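Local coordinates for protein tyrocidine synthase 2 (Brevibacillus parabrevis, PDB 6TA8) that belongs to the nonribosomal peptide synthetase family and is represented here by its condensation domain, at residues Tyr223-Asn226 with Leu227-Thr231. Sequence-based numbering, arbitrary orientation.
Sequences YWHN and LETTT
Thr-229 lies against His-225 one turn earlier, where helix 221-229 draws to its end. From CB, 3.8 Å from His-225 O, its side chain divides. The hydroxyl stands between the backbone N and the carbonyl carbon (chi1 55°), a position that turns it back toward the preceding turn: OG1 is 3.2 Å from His-225 O and equally near Asn-226 O, and its proton could go to either carbonyl. The methyl takes the other branch, with CG2 over one face of the His-225 imidazole, displaced toward the rim on the CE1 side. This is a CH-pi contact, 4.2 Å from CG2 to the ring centroid.

The backbone bonds weaken toward the end of the helix. Leu-227 N gives a sound helical bond to Tyr-223 O (2.9 Å, N-H...O angle 150°), and Glu-228 N another to Trp-224 O. His-225 O then receives weak bonds from the amides of both Glu-228 and Thr-229, and the bond from Thr-230 N to Asn-226 O is also weak. At this last carbonyl the CG2 methyl of Thr-230 packs 3.2 Å from Asn-226 O. Thr-231 OG1 makes a weak hydrogen bond to Leu-227 O.

On another side of the helix, Leu-227 and Trp-224 run alongside one another, CD2 approaching the indole obliquely at 4.2 Å from CE3. The indole itself is buried; its NE1 is hydrogen-bonded to Glu-220 OE2, and its ring meets Tyr-360 edge-to-face. Glu-228 makes weak hydrogen bonds, through OE2 to Tyr-360 OH and through OE1 to Thr-378 N. At the surface of the condensation domain, the helix thus rests through Leu-227 on Val-330 of strand 325-332, an outermost strand of the six-stranded mixed sheet, with Tyr-360 of helix 359-365 against Trp-224.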
ATOM      1  N   TYR A 223     -13.920  20.197 -10.010  1.00 52.20           N
ATOM      2  CA  TYR A 223     -12.620  20.313  -9.357  1.00 53.66           C
ATOM      3  C   TYR A 223     -11.544  19.570 -10.136  1.00 54.58           C
ATOM      4  O   TYR A 223     -10.482  20.127 -10.435  1.00 57.28           O
ATOM      5  CB  TYR A 223     -12.699  19.790  -7.922  1.00 50.07           C
ATOM      6  CG  TYR A 223     -11.341  19.598  -7.289  1.00 54.65           C
ATOM      7  CD1 TYR A 223     -10.617  20.682  -6.816  1.00 57.54           C
ATOM      8  CD2 TYR A 223     -10.778  18.332  -7.174  1.00 59.12           C
ATOM      9  CE1 TYR A 223      -9.373  20.514  -6.241  1.00 57.68           C
ATOM     10  CE2 TYR A 223      -9.532  18.155  -6.601  1.00 54.07           C
ATOM     11  CZ  TYR A 223      -8.836  19.250  -6.136  1.00 53.15           C
ATOM     12  OH  TYR A 223      -7.597  19.085  -5.565  1.00 54.81           O
ATOM     13  N   TRP A 224     -11.797  18.300 -10.468  1.00 50.90           N
ATOM     14  CA  TRP A 224     -10.806  17.516 -11.196  1.00 53.65           C
ATOM     15  C   TRP A 224     -10.571  18.064 -12.598  1.00 54.40           C
ATOM     16  O   TRP A 224      -9.454  17.969 -13.118  1.00 52.61           O
ATOM     17  CB  TRP A 224     -11.237  16.051 -11.265  1.00 50.53           C
ATOM     18  CG  TRP A 224     -11.405  15.401  -9.924  1.00 45.85           C
ATOM     19  CD1 TRP A 224     -12.573  14.973  -9.363  1.00 51.07           C
ATOM     20  CD2 TRP A 224     -10.371  15.101  -8.977  1.00 51.97           C
ATOM     21  NE1 TRP A 224     -12.331  14.426  -8.125  1.00 53.50           N
ATOM     22  CE2 TRP A 224     -10.988  14.492  -7.866  1.00 48.62           C
ATOM     23  CE3 TRP A 224      -8.986  15.288  -8.961  1.00 51.72           C
ATOM     24  CZ2 TRP A 224     -10.268  14.070  -6.750  1.00 49.80           C
ATOM     25  CZ3 TRP A 224      -8.272  14.868  -7.852  1.00 49.18           C
ATOM     26  CH2 TRP A 224      -8.914  14.266  -6.762  1.00 45.93           C
ATOM     27  N   HIS A 225     -11.604  18.635 -13.224  1.00 60.80           N
ATOM     28  CA  HIS A 225     -11.418  19.256 -14.532  1.00 56.78           C
ATOM     29  C   HIS A 225     -10.622  20.549 -14.416  1.00 56.12           C
ATOM     30  O   HIS A 225      -9.779  20.845 -15.270  1.00 63.46           O
ATOM     31  CB  HIS A 225     -12.771  19.517 -15.190  1.00 59.27           C
ATOM     32  CG  HIS A 225     -12.674  20.155 -16.540  1.00 69.10           C
ATOM     33  ND1 HIS A 225     -12.166  19.497 -17.639  1.00 71.18           N
ATOM     34  CD2 HIS A 225     -13.021  21.392 -16.970  1.00 71.25           C
ATOM     35  CE1 HIS A 225     -12.203  20.301 -18.687  1.00 71.48           C
ATOM     36  NE2 HIS A 225     -12.717  21.457 -18.308  1.00 76.66           N
ATOM     37  N   ASN A 226     -10.883  21.336 -13.368  1.00 55.61           N
ATOM     38  CA  ASN A 226     -10.085  22.533 -13.124  1.00 55.65           C
ATOM     39  C   ASN A 226      -8.626  22.174 -12.880  1.00 57.75           C
ATOM     40  O   ASN A 226      -7.720  22.884 -13.329  1.00 55.79           O
ATOM     41  CB  ASN A 226     -10.652  23.308 -11.933  1.00 58.31           C
ATOM     42  CG  ASN A 226      -9.787  24.494 -11.539  1.00 69.42           C
ATOM     43  OD1 ASN A 226      -8.774  24.342 -10.854  1.00 76.05           O
ATOM     44  ND2 ASN A 226     -10.191  25.685 -11.966  1.00 68.41           N
ATOM     45  N   LEU A 227      -8.378  21.070 -12.175  1.00 63.99           N
ATOM     46  CA  LEU A 227      -7.005  20.666 -11.902  1.00 60.66           C
ATOM     47  C   LEU A 227      -6.282  20.249 -13.178  1.00 58.44           C
ATOM     48  O   LEU A 227      -5.095  20.546 -13.347  1.00 57.34           O
ATOM     49  CB  LEU A 227      -6.992  19.535 -10.873  1.00 57.47           C
ATOM     50  CG  LEU A 227      -5.631  19.123 -10.308  1.00 60.79           C
ATOM     51  CD1 LEU A 227      -5.148  20.116  -9.256  1.00 63.62           C
ATOM     52  CD2 LEU A 227      -5.690  17.718  -9.730  1.00 53.01           C
ATOM     53  N   GLU A 228      -6.977  19.579 -14.099  1.00 60.49           N
ATOM     54  CA  GLU A 228      -6.290  19.048 -15.270  1.00 57.23           C
ATOM     55  C   GLU A 228      -5.962  20.112 -16.310  1.00 59.81           C
ATOM     56  O   GLU A 228      -5.123  19.860 -17.181  1.00 53.59           O
ATOM     57  CB  GLU A 228      -7.120  17.941 -15.917  1.00 59.32           C
ATOM     58  CG  GLU A 228      -7.207  16.688 -15.075  1.00 61.58           C
ATOM     59  CD  GLU A 228      -7.927  15.569 -15.783  1.00 68.06           C
ATOM     60  OE1 GLU A 228      -8.239  15.729 -16.980  1.00 61.85           O
ATOM     61  OE2 GLU A 228      -8.184  14.531 -15.137  1.00 71.37           O
ATOM     62  N   THR A 229      -6.579  21.292 -16.234  1.00 62.20           N
ATOM     63  CA  THR A 229      -6.385  22.321 -17.251  1.00 57.05           C
ATOM     64  C   THR A 229      -5.433  23.431 -16.825  1.00 55.59           C
ATOM     65  O   THR A 229      -4.887  24.124 -17.692  1.00 60.38           O
ATOM     66  CB  THR A 229      -7.728  22.951 -17.635  1.00 62.05           C
ATOM     67  OG1 THR A 229      -8.379  23.453 -16.460  1.00 58.94           O
ATOM     68  CG2 THR A 229      -8.625  21.923 -18.306  1.00 56.46           C
ATOM     69  N   THR A 230      -5.227  23.620 -15.524  1.00 56.28           N
ATOM     70  CA  THR A 230      -4.375  24.681 -15.013  1.00 60.50           C
ATOM     71  C   THR A 230      -2.955  24.213 -14.720  1.00 71.74           C
ATOM     72  O   THR A 230      -2.132  25.021 -14.280  1.00 74.08           O
ATOM     73  CB  THR A 230      -4.985  25.283 -13.742  1.00 64.94           C
ATOM     74  OG1 THR A 230      -4.292  26.486 -13.386  1.00 77.26           O
ATOM     75  CG2 THR A 230      -4.900  24.295 -12.586  1.00 59.69           C
ATOM     76  N   THR A 231      -2.639  22.943 -14.951  1.00 64.27           N
ATOM     77  CA  THR A 231      -1.316  22.413 -14.655  1.00 72.08           C
ATOM     78  C   THR A 231      -0.440  22.387 -15.893  1.00 75.03           C
ATOM     79  O   THR A 231      -0.900  22.075 -16.994  1.00 70.06           O
ATOM     80  CB  THR A 231      -1.390  21.001 -14.079  1.00 67.91           C
ATOM     81  OG1 THR A 231      -2.132  20.169 -14.986  1.00 69.25           O
ATOM     82  CG2 THR A 231      -2.039  21.013 -12.712  1.00 69.53           C
TER